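Long-range contacts in transcription regulator PadR N-terminal domain-containing protein (Streptococcus mutans, PDB 3L9F), which probably binds DNA as a dimeric transcription regulator of the PadR family, and also binds metal: residues E54-L59 with M73-L78; G85-E90 with N101-T106; E151-K156 with V197-L202; E158-L163 with A189-T194. All blocks are in the same frame, centred on the assembly; numbering follows the deposited sequence.

Interaction 1 (E54-L59 with M73-L78); sequences EINDIL and MIYPTL
I74 reaches from helix 74-83 to helix 52-62 and meets I55 and N56 there. Its CB points toward helix 52-62 without touching it; CG1 leaves anti to the backbone N (chi1 177°) and the chain runs on extended, which carries CD1 all the way across. That methyl lies 3.5 Å from I55 CG2 and 3.7 Å from N56 N, so it rests on the backbone of helix 52-62 as well as on a side chain. The other branch, CG2, turns back over the centre of the Y75 ring, 3.6 Å above its plane. One turn further on, I55 CD1 and L78 CD2 slide past each other in opposite directions, 4.1 Å apart. At the other end M73, bent at both chi2 and chi3, lays its CE against L59 CD2 at 3.5 Å, a tight pair whose side chains cross nearly at a right angle. No hydrogen bond spans the contact, which is mainly apolar; the segment axes, at 125° to each other, are 11.7 Å apart at their closest. In the winged-helix fold of PadR proteins the two helices pack with helix 37-44, whose I41 touches M73 and L78, while Y103 of strand 100-105 covers I55 and L78.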
# COMPACT_ATOMS: atom_id res chain seq x y z
N GLU A 54 8.82 14.39 -16.63
CA GLU A 54 7.84 13.50 -17.23
C GLU A 54 7.70 12.18 -16.45
O GLU A 54 6.60 11.66 -16.27
CB GLU A 54 8.21 13.21 -18.69
CG GLU A 54 7.18 12.37 -19.39
CD GLU A 54 7.48 12.19 -20.85
OE1 GLU A 54 7.99 13.14 -21.47
OE2 GLU A 54 7.21 11.09 -21.37
N ILE A 55 8.83 11.65 -15.99
CA ILE A 55 8.79 10.42 -15.20
C ILE A 55 8.00 10.66 -13.92
O ILE A 55 7.15 9.87 -13.52
CB ILE A 55 10.21 9.96 -14.82
CG1 ILE A 55 10.94 9.45 -16.06
CG2 ILE A 55 10.13 8.86 -13.78
CD1 ILE A 55 12.45 9.34 -15.85
N ASN A 56 8.29 11.79 -13.27
CA ASN A 56 7.59 12.12 -12.05
C ASN A 56 6.10 12.31 -12.31
O ASN A 56 5.27 11.88 -11.51
CB ASN A 56 8.19 13.38 -11.44
CG ASN A 56 7.52 13.77 -10.15
OD1 ASN A 56 7.68 13.11 -9.12
ND2 ASN A 56 6.75 14.85 -10.18
N ASP A 57 5.76 12.97 -13.42
CA ASP A 57 4.36 13.18 -13.79
C ASP A 57 3.66 11.83 -13.93
O ASP A 57 2.58 11.62 -13.38
CB ASP A 57 4.29 13.98 -15.09
CG ASP A 57 2.88 14.45 -15.44
OD1 ASP A 57 1.92 14.18 -14.69
OD2 ASP A 57 2.75 15.12 -16.48
N ILE A 58 4.30 10.91 -14.65
CA ILE A 58 3.73 9.57 -14.85
C ILE A 58 3.53 8.87 -13.52
O ILE A 58 2.46 8.35 -13.24
CB ILE A 58 4.60 8.72 -15.76
CG1 ILE A 58 4.58 9.32 -17.17
CG2 ILE A 58 4.11 7.26 -15.77
CD1 ILE A 58 5.61 8.77 -18.11
N LEU A 59 4.57 8.85 -12.69
CA LEU A 59 4.51 8.13 -11.42
C LEU A 59 3.49 8.74 -10.47
O LEU A 59 2.67 8.03 -9.90
CB LEU A 59 5.89 8.05 -10.77
CG LEU A 59 5.97 7.16 -9.54
CD1 LEU A 59 5.81 5.70 -9.96
CD2 LEU A 59 7.30 7.37 -8.84
N MET A 73 11.27 9.01 -3.64
CA MET A 73 11.82 7.74 -4.08
C MET A 73 12.53 7.94 -5.41
O MET A 73 13.61 7.38 -5.65
CB MET A 73 10.70 6.71 -4.27
CG MET A 73 11.14 5.39 -4.92
SD MET A 73 11.31 5.41 -6.73
CE MET A 73 9.60 5.31 -7.26
N ILE A 74 11.91 8.73 -6.28
CA ILE A 74 12.30 8.78 -7.69
C ILE A 74 13.75 9.21 -7.93
O ILE A 74 14.48 8.59 -8.71
CB ILE A 74 11.30 9.65 -8.53
CG1 ILE A 74 11.74 9.75 -9.98
CG2 ILE A 74 11.15 11.04 -7.92
CD1 ILE A 74 10.83 10.65 -10.80
N TYR A 75 14.19 10.26 -7.25
CA TYR A 75 15.51 10.82 -7.52
C TYR A 75 16.68 9.92 -7.08
O TYR A 75 17.60 9.67 -7.86
CB TYR A 75 15.61 12.26 -7.00
CG TYR A 75 14.49 13.13 -7.54
CD1 TYR A 75 14.43 13.47 -8.89
CD2 TYR A 75 13.48 13.60 -6.71
CE1 TYR A 75 13.40 14.26 -9.40
CE2 TYR A 75 12.45 14.39 -7.20
CZ TYR A 75 12.41 14.72 -8.55
OH TYR A 75 11.39 15.50 -9.03
N PRO A 76 16.64 9.40 -5.84
CA PRO A 76 17.69 8.44 -5.47
C PRO A 76 17.67 7.19 -6.34
O PRO A 76 18.73 6.62 -6.62
CB PRO A 76 17.33 8.09 -4.03
CG PRO A 76 16.63 9.30 -3.52
CD PRO A 76 15.83 9.81 -4.68
N THR A 77 16.49 6.76 -6.78
CA THR A 77 16.38 5.52 -7.53
C THR A 77 16.91 5.72 -8.95
O THR A 77 17.56 4.83 -9.51
CB THR A 77 14.92 5.04 -7.57
OG1 THR A 77 14.47 4.78 -6.23
CG2 THR A 77 14.79 3.78 -8.40
N LEU A 78 16.64 6.88 -9.51
CA LEU A 78 17.22 7.23 -10.81
C LEU A 78 18.75 7.26 -10.71
O LEU A 78 19.45 6.79 -11.61
CB LEU A 78 16.69 8.58 -11.29
CG LEU A 78 15.22 8.61 -11.74
CD1 LEU A 78 14.76 10.05 -11.89
CD2 LEU A 78 15.07 7.83 -13.06

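Interaction 2 (G85-E90 with N101-T106)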
# COMPACT_ATOMS: atom_id res chain seq x y z
N GLY A 85 24.14 1.21 -14.44
CA GLY A 85 24.18 1.10 -15.89
C GLY A 85 22.88 0.66 -16.54
O GLY A 85 22.88 0.25 -17.71
N LYS A 86 21.78 0.75 -15.80
CA LYS A 86 20.47 0.32 -16.32
C LYS A 86 19.78 1.45 -17.09
O LYS A 86 18.89 1.18 -17.90
CB LYS A 86 19.57 -0.13 -15.17
CG LYS A 86 20.20 -1.17 -14.26
CD LYS A 86 20.59 -2.41 -15.04
CE LYS A 86 21.22 -3.45 -14.12
NZ LYS A 86 21.46 -4.73 -14.83
N ILE A 87 20.16 2.69 -16.81
CA ILE A 87 19.68 3.85 -17.56
C ILE A 87 20.82 4.84 -17.77
O ILE A 87 21.83 4.79 -17.06
CB ILE A 87 18.52 4.58 -16.83
CG1 ILE A 87 19.02 5.23 -15.54
CG2 ILE A 87 17.39 3.61 -16.52
CD1 ILE A 87 17.92 5.89 -14.73
N THR A 88 20.68 5.72 -18.76
CA THR A 88 21.62 6.83 -18.92
C THR A 88 20.92 8.14 -18.56
O THR A 88 19.70 8.25 -18.67
CB THR A 88 22.19 6.94 -20.35
OG1 THR A 88 21.13 7.19 -21.28
CG2 THR A 88 22.91 5.66 -20.73
N LYS A 89 21.70 9.11 -18.13
CA LYS A 89 21.18 10.44 -17.82
C LYS A 89 21.89 11.48 -18.65
O LYS A 89 23.12 11.51 -18.72
CB LYS A 89 21.36 10.76 -16.34
CG LYS A 89 21.06 12.21 -15.98
CD LYS A 89 21.35 12.45 -14.50
CE LYS A 89 20.94 13.85 -14.07
NZ LYS A 89 21.18 14.08 -12.61
N GLU A 90 21.10 12.33 -19.29
CA GLU A 90 21.61 13.41 -20.12
C GLU A 90 21.15 14.70 -19.48
O GLU A 90 19.99 14.83 -19.12
CB GLU A 90 21.00 13.29 -21.52
CG GLU A 90 21.15 14.51 -22.37
CD GLU A 90 20.46 14.39 -23.72
OE1 GLU A 90 19.59 13.50 -23.91
OE2 GLU A 90 20.78 15.21 -24.59
N ASN A 101 16.86 17.02 -16.98
CA ASN A 101 17.50 15.71 -17.10
C ASN A 101 16.69 14.75 -17.94
O ASN A 101 15.51 14.54 -17.68
CB ASN A 101 17.75 15.12 -15.72
CG ASN A 101 18.59 16.03 -14.86
OD1 ASN A 101 19.48 16.71 -15.36
ND2 ASN A 101 18.30 16.06 -13.56
N ILE A 102 17.31 14.19 -18.97
CA ILE A 102 16.63 13.22 -19.81
C ILE A 102 17.19 11.83 -19.54
O ILE A 102 18.41 11.62 -19.61
CB ILE A 102 16.81 13.56 -21.31
CG1 ILE A 102 16.40 15.00 -21.60
CG2 ILE A 102 16.06 12.56 -22.19
CD1 ILE A 102 15.02 15.35 -21.16
N TYR A 103 16.32 10.87 -19.24
CA TYR A 103 16.74 9.50 -18.92
C TYR A 103 16.36 8.52 -20.02
O TYR A 103 15.28 8.61 -20.59
CB TYR A 103 16.12 9.06 -17.60
CG TYR A 103 16.48 9.97 -16.46
CD1 TYR A 103 17.63 9.75 -15.71
CD2 TYR A 103 15.69 11.07 -16.13
CE1 TYR A 103 17.98 10.58 -14.67
CE2 TYR A 103 16.03 11.91 -15.08
CZ TYR A 103 17.19 11.65 -14.35
OH TYR A 103 17.55 12.48 -13.31
N ALA A 104 17.25 7.57 -20.29
CA ALA A 104 17.01 6.57 -21.31
C ALA A 104 17.39 5.19 -20.80
O ALA A 104 18.44 5.03 -20.18
CB ALA A 104 17.79 6.90 -22.58
N ILE A 105 16.56 4.20 -21.05
CA ILE A 105 16.90 2.84 -20.66
C ILE A 105 18.08 2.34 -21.50
O ILE A 105 18.26 2.76 -22.65
CB ILE A 105 15.69 1.90 -20.81
CG1 ILE A 105 15.86 0.64 -19.95
CG2 ILE A 105 15.44 1.55 -22.29
CD1 ILE A 105 14.58 -0.18 -19.81
N THR A 106 18.90 1.46 -20.92
CA THR A 106 20.00 0.82 -21.65
C THR A 106 19.64 -0.63 -21.95
O THR A 106 18.64 -1.13 -21.45
CB THR A 106 21.29 0.79 -20.82
OG1 THR A 106 21.09 -0.07 -19.69
CG2 THR A 106 21.65 2.19 -20.32
O HOH W 1 19.96 9.64 -21.36
O HOH W 2 19.39 11.55 -11.53
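T88 and A104, and two residues further on E90 and I102, form the hydrogen-bonded pairs of this antiparallel ladder. Both bonds of each pair are made: T88 N gives to A104 O at 2.7 Å, and I102 N to E90 O at 2.8 Å with an N-H...O angle of 167°. K89 with Y103 between them, and I87 with I105 on the T106 side of them, are non-hydrogen-bonded pairs, where CA-H groups point at carbonyls, as Y103 CA does at T88 O. T106 closes the end of the ladder: its N bonds to K86 O, and its OG1 donates to G85 O at 2.7 Å, in the carbonyl plane and on a lone pair. G85 itself ends helix 74-83 in a Schellman motif, while T106 OG1 caps G109 N at the start of helix 107-118.

Among the side chains, K89 and Y103 lie side by side and point the same way. With CG anti to the backbone N (chi1 170°), the lysine is extended; K89 CG passes 3.7 Å from Y103 CE1, and K89 CE comes to 3.3 Å from N101 CG. I87 CD1 meets Y103 CD1 at 4.0 Å. On the T88 side, E90 lies beside I102, pointing the same way, with E90 OE1 3.8 Å from I102 CB.

Two waters join in. One bonds to T88 OG1; another sits in the plane of the Y103 ring at its edge, 2.7 Å from Y103 OH, with only a weak bond from K89 NZ. A two-stranded hairpin after a helical bundle is the wing of a winged helix-turn-helix domain, its open end framed here by the Schellman end of helix 74-83 and the N-cap of helix 107-118.

Interaction 3 (E151-K156 with V197-L202)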
# COMPACT_ATOMS: atom_id res chain seq x y z
N GLU A 151 -12.78 13.52 4.84
CA GLU A 151 -11.51 13.81 4.19
C GLU A 151 -11.04 12.62 3.36
O GLU A 151 -10.48 12.80 2.28
CB GLU A 151 -10.47 14.27 5.21
CG GLU A 151 -10.90 15.57 5.89
CD GLU A 151 -9.81 16.19 6.74
OE1 GLU A 151 -8.69 15.63 6.79
OE2 GLU A 151 -10.07 17.25 7.35
N GLU A 152 -11.29 11.41 3.85
CA GLU A 152 -10.92 10.23 3.08
C GLU A 152 -11.82 10.08 1.87
O GLU A 152 -11.37 9.68 0.79
CB GLU A 152 -11.00 8.97 3.95
CG GLU A 152 -10.83 7.67 3.16
CD GLU A 152 -9.39 7.35 2.82
OE1 GLU A 152 -8.49 8.16 3.15
OE2 GLU A 152 -9.15 6.29 2.23
N ILE A 153 -13.11 10.37 2.03
CA ILE A 153 -14.02 10.32 0.87
C ILE A 153 -13.51 11.26 -0.22
O ILE A 153 -13.48 10.91 -1.40
CB ILE A 153 -15.47 10.68 1.25
CG1 ILE A 153 -16.09 9.57 2.10
CG2 ILE A 153 -16.33 10.86 -0.01
CD1 ILE A 153 -17.45 9.92 2.65
N GLU A 154 -13.09 12.46 0.17
CA GLU A 154 -12.54 13.42 -0.79
C GLU A 154 -11.28 12.90 -1.47
O GLU A 154 -11.08 13.11 -2.67
CB GLU A 154 -12.28 14.77 -0.12
CG GLU A 154 -13.55 15.44 0.37
CD GLU A 154 -13.27 16.65 1.23
OE1 GLU A 154 -12.08 17.02 1.39
OE2 GLU A 154 -14.25 17.25 1.75
N ARG A 155 -10.44 12.20 -0.72
CA ARG A 155 -9.24 11.63 -1.32
C ARG A 155 -9.60 10.60 -2.37
O ARG A 155 -8.99 10.55 -3.45
CB ARG A 155 -8.31 11.05 -0.25
CG ARG A 155 -7.50 12.12 0.47
CD ARG A 155 -6.38 11.51 1.32
NE ARG A 155 -6.92 10.71 2.40
CZ ARG A 155 -7.16 11.17 3.63
NH1 ARG A 155 -6.90 12.44 3.93
NH2 ARG A 155 -7.66 10.36 4.56
N LYS A 156 -10.60 9.77 -2.07
CA LYS A 156 -11.04 8.76 -3.03
C LYS A 156 -11.63 9.43 -4.26
O LYS A 156 -11.44 8.97 -5.38
CB LYS A 156 -12.06 7.81 -2.41
CG LYS A 156 -11.52 6.99 -1.23
CD LYS A 156 -10.47 6.00 -1.70
CE LYS A 156 -10.11 5.03 -0.58
NZ LYS A 156 -11.17 5.07 0.46
N VAL A 197 -18.55 2.51 1.12
CA VAL A 197 -18.63 2.09 2.52
C VAL A 197 -18.65 3.30 3.45
O VAL A 197 -19.44 3.38 4.39
CB VAL A 197 -17.46 1.17 2.90
CG1 VAL A 197 -17.34 1.07 4.41
CG2 VAL A 197 -17.65 -0.21 2.27
N LEU A 198 -17.78 4.27 3.17
CA LEU A 198 -17.71 5.46 3.99
C LEU A 198 -18.96 6.32 3.84
O LEU A 198 -19.48 6.85 4.82
CB LEU A 198 -16.45 6.25 3.65
CG LEU A 198 -15.15 5.50 3.93
CD1 LEU A 198 -13.97 6.38 3.58
CD2 LEU A 198 -15.09 5.05 5.38
N GLU A 199 -19.45 6.45 2.61
CA GLU A 199 -20.69 7.19 2.38
C GLU A 199 -21.84 6.56 3.14
O GLU A 199 -22.63 7.26 3.79
CB GLU A 199 -21.00 7.26 0.88
CG GLU A 199 -20.02 8.15 0.13
CD GLU A 199 -20.26 8.17 -1.36
OE1 GLU A 199 -20.90 7.23 -1.88
OE2 GLU A 199 -19.79 9.14 -2.01
N GLU A 200 -21.93 5.23 3.08
CA GLU A 200 -22.98 4.51 3.79
C GLU A 200 -22.86 4.71 5.30
O GLU A 200 -23.86 4.79 6.01
CB GLU A 200 -22.96 3.02 3.43
CG GLU A 200 -23.40 2.73 2.00
CD GLU A 200 -23.11 1.30 1.58
OE1 GLU A 200 -22.29 0.63 2.25
OE2 GLU A 200 -23.70 0.84 0.58
N GLU A 201 -21.62 4.81 5.79
CA GLU A 201 -21.41 5.09 7.20
C GLU A 201 -21.93 6.47 7.58
O GLU A 201 -22.61 6.63 8.59
CB GLU A 201 -19.92 4.99 7.57
CG GLU A 201 -19.62 5.37 9.01
CD GLU A 201 -20.35 4.50 10.01
OE1 GLU A 201 -20.61 3.31 9.68
OE2 GLU A 201 -20.67 5.00 11.11
N LEU A 202 -21.60 7.47 6.77
CA LEU A 202 -22.05 8.84 7.03
C LEU A 202 -23.57 8.95 6.97
O LEU A 202 -24.18 9.78 7.66
CB LEU A 202 -21.40 9.81 6.05
CG LEU A 202 -19.91 10.10 6.23
CD1 LEU A 202 -19.47 11.17 5.26
CD2 LEU A 202 -19.61 10.51 7.66
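I153 and L198 slide past each other in opposite directions where helices 142-172 and 178-202 run as an antiparallel pair, the helical hairpin of the C-terminal region; segment 151-156 lies in a predicted coiled coil. The segment axes cross at -147° and come within 10.2 Å. I153 points CG1 away from its carbonyl carbon (chi1 -69°), which sets I153 CG1 3.7 Å from L198 CB and sends CD1 onward. At its end I153 CD1 meets L202 CD1 tip to tip, 3.5 Å apart, and also touches the CG of E199, whose carboxylate is paired with K195.

L198 in turn crosses E152 obliquely: L198 CD1 sits 3.4 Å from E152 CG, against the aliphatic part of the glutamate. The acid bends at chi2 (79°), turning its carboxylate away toward its own helix. There R155 grips OE1 side-on with NE and NH2, OE1 lying at the edge of the guanidinium and near its plane, while K156 NZ bonds to E152 OE2 at 2.9 Å on the anti side. Two cations thus hold the buried carboxylate, and their charge would be expected to favour its ionised form.

The second subunit adds to the network: Y186 OH of that chain bonds to both E152 OE2 and K156 NZ, and its side chain packs on L198. F130 of helix 129-135 covers E152 and L198 as well. The two arginine donors share E152 OE1 unequally: R155 NH2 stands 2.7 Å from it, nearly along the C-O direction, and R155 NE 3.1 Å.

Interaction 4 (E158-L163 with A189-T194); sequences EKIKRL and AQYKST
Y191 lies against K159, I160 and L163, its ring laid across helix 142-172. K159 CB stands over one face of the Y191 ring, 3.8 Å from the centroid and 19° off the normal, a CH-pi contact; K159 CD follows at 3.7 Å from Y191 CE1. The two side chains cross at about a right angle, and the extended lysine carries its NZ on past the ring toward E124 of the second subunit, a long and weak ion pair. I160 works nearer the stem: its CG1 lies 3.4 Å from Y191 CB, the two side chains sliding past each other in opposite directions, and its CD1 goes on to K192 CG at 3.7 Å. L163 CD2 approaches Y191 CE2 at 4.0 Å, oblique to the ring.

The first torsion of Y191 sets this up: CG lies anti to the carbonyl carbon (chi1 -69°), which swings the ring toward helix 142-172. In the next shell, Y65 touches both Y191 and L163, and L163 also packs on I184 and L188. R162 NE lies 3.3 Å from E158 OE2 one turn back, which sits in the guanidinium plane, while R162 NH1 bonds to S64 OG. The K159 side chain is about 5 Å from that of D68, a magnesium-site residue, though no metal is bound to this chain.

The helices run antiparallel, segment axes 9.7 Å apart at -151°, as the middle of the C-terminal hairpin. Helix 178-202 packs on helix 142-172 and also on the second subunit, where S193 OG bonds to S193 OG of that chain and Q190 meets its counterpart.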
# COMPACT_ATOMS: atom_id res chain seq x y z
N GLU A 158 -10.81 12.35 -5.52
CA GLU A 158 -9.69 12.88 -6.28
C GLU A 158 -9.01 11.78 -7.10
O GLU A 158 -8.65 11.99 -8.26
CB GLU A 158 -8.67 13.53 -5.35
CG GLU A 158 -8.01 14.79 -5.91
CD GLU A 158 -7.38 14.59 -7.28
OE1 GLU A 158 -8.08 14.82 -8.30
OE2 GLU A 158 -6.19 14.23 -7.34
N LYS A 159 -8.82 10.62 -6.49
CA LYS A 159 -8.16 9.51 -7.20
C LYS A 159 -9.03 8.94 -8.31
O LYS A 159 -8.54 8.60 -9.39
CB LYS A 159 -7.74 8.41 -6.23
CG LYS A 159 -6.65 8.85 -5.27
CD LYS A 159 -6.38 7.80 -4.20
CE LYS A 159 -5.32 8.27 -3.22
NZ LYS A 159 -5.01 7.22 -2.22
N ILE A 160 -10.33 8.83 -8.06
CA ILE A 160 -11.27 8.37 -9.08
C ILE A 160 -11.29 9.32 -10.29
O ILE A 160 -11.24 8.88 -11.45
CB ILE A 160 -12.69 8.27 -8.51
CG1 ILE A 160 -12.77 7.11 -7.51
CG2 ILE A 160 -13.70 8.11 -9.63
CD1 ILE A 160 -14.06 7.05 -6.70
N LYS A 161 -11.37 10.61 -10.00
CA LYS A 161 -11.37 11.65 -11.03
C LYS A 161 -10.12 11.55 -11.90
O LYS A 161 -10.20 11.55 -13.14
CB LYS A 161 -11.47 13.03 -10.38
CG LYS A 161 -11.38 14.20 -11.35
CD LYS A 161 -11.49 15.54 -10.62
CE LYS A 161 -11.44 16.72 -11.59
NZ LYS A 161 -10.12 16.85 -12.26
N ARG A 162 -8.97 11.46 -11.25
CA ARG A 162 -7.69 11.38 -11.94
C ARG A 162 -7.56 10.10 -12.77
O ARG A 162 -7.13 10.14 -13.94
CB ARG A 162 -6.55 11.48 -10.93
CG ARG A 162 -5.16 11.58 -11.55
CD ARG A 162 -4.28 12.54 -10.76
NE ARG A 162 -4.42 12.31 -9.32
CZ ARG A 162 -3.76 11.36 -8.66
NH1 ARG A 162 -2.92 10.56 -9.30
NH2 ARG A 162 -3.95 11.21 -7.35
N LEU A 163 -7.93 8.96 -12.19
CA LEU A 163 -7.83 7.70 -12.91
C LEU A 163 -8.83 7.68 -14.06
O LEU A 163 -8.52 7.22 -15.16
CB LEU A 163 -8.05 6.53 -11.96
CG LEU A 163 -8.03 5.15 -12.59
CD1 LEU A 163 -6.76 4.94 -13.40
CD2 LEU A 163 -8.16 4.11 -11.48
N ALA A 189 -12.89 0.19 -9.24
CA ALA A 189 -13.71 -0.63 -8.36
C ALA A 189 -13.22 -0.52 -6.92
O ALA A 189 -14.01 -0.41 -5.98
CB ALA A 189 -13.70 -2.08 -8.84
N GLN A 190 -11.91 -0.55 -6.75
CA GLN A 190 -11.31 -0.42 -5.43
C GLN A 190 -11.71 0.90 -4.80
O GLN A 190 -12.21 0.96 -3.67
CB GLN A 190 -9.79 -0.48 -5.57
CG GLN A 190 -9.05 -0.77 -4.30
CD GLN A 190 -7.71 -1.41 -4.60
OE1 GLN A 190 -6.96 -0.93 -5.45
NE2 GLN A 190 -7.42 -2.51 -3.91
N TYR A 191 -11.51 1.99 -5.54
CA TYR A 191 -11.81 3.32 -5.02
C TYR A 191 -13.29 3.49 -4.74
O TYR A 191 -13.68 4.01 -3.69
CB TYR A 191 -11.38 4.38 -6.04
CG TYR A 191 -9.89 4.50 -6.20
CD1 TYR A 191 -9.04 4.33 -5.12
CD2 TYR A 191 -9.33 4.83 -7.43
CE1 TYR A 191 -7.68 4.46 -5.26
CE2 TYR A 191 -7.97 4.97 -7.58
CZ TYR A 191 -7.15 4.78 -6.49
OH TYR A 191 -5.79 4.91 -6.63
N LYS A 192 -14.11 3.06 -5.68
CA LYS A 192 -15.55 3.28 -5.55
C LYS A 192 -16.18 2.46 -4.43
O LYS A 192 -17.08 2.94 -3.73
CB LYS A 192 -16.25 3.01 -6.88
CG LYS A 192 -15.86 4.02 -7.96
CD LYS A 192 -16.51 3.68 -9.30
CE LYS A 192 -16.11 4.70 -10.36
NZ LYS A 192 -16.43 4.21 -11.73
N SER A 193 -15.71 1.23 -4.25
CA SER A 193 -16.30 0.35 -3.24
C SER A 193 -16.03 0.85 -1.83
O SER A 193 -16.90 0.84 -0.97
CB SER A 193 -15.81 -1.09 -3.41
OG SER A 193 -14.40 -1.16 -3.26
N THR A 194 -14.80 1.31 -1.60
CA THR A 194 -14.44 1.79 -0.27
C THR A 194 -15.07 3.17 -0.02
O THR A 194 -15.55 3.45 1.08
CB THR A 194 -12.91 1.83 -0.11
OG1 THR A 194 -12.36 2.62 -1.17
CG2 THR A 194 -12.32 0.41 -0.20

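Along the chain the helix pair of interaction 1 closes before the strand pair of interaction 2 opens, and both fall in the PadR-like region. Their centres are 12 Å apart and they touch, joining the helices to the wing. Interactions 3 and 4 follow in the C-terminal region, with centres 11 Å apart on the same two helices, 142-172 and 178-202; interaction 4 is nested inside the loop that interaction 3 closes. Both reach the second subunit, whereas interactions 1 and 2 do not. Interactions 2 and 3 lie 41 Å apart between centres, but interactions 1 and 4 approach to about 6 Å between nearest atoms, consistent with a probable DNA-binding domain set beside a dimerising helical hairpin.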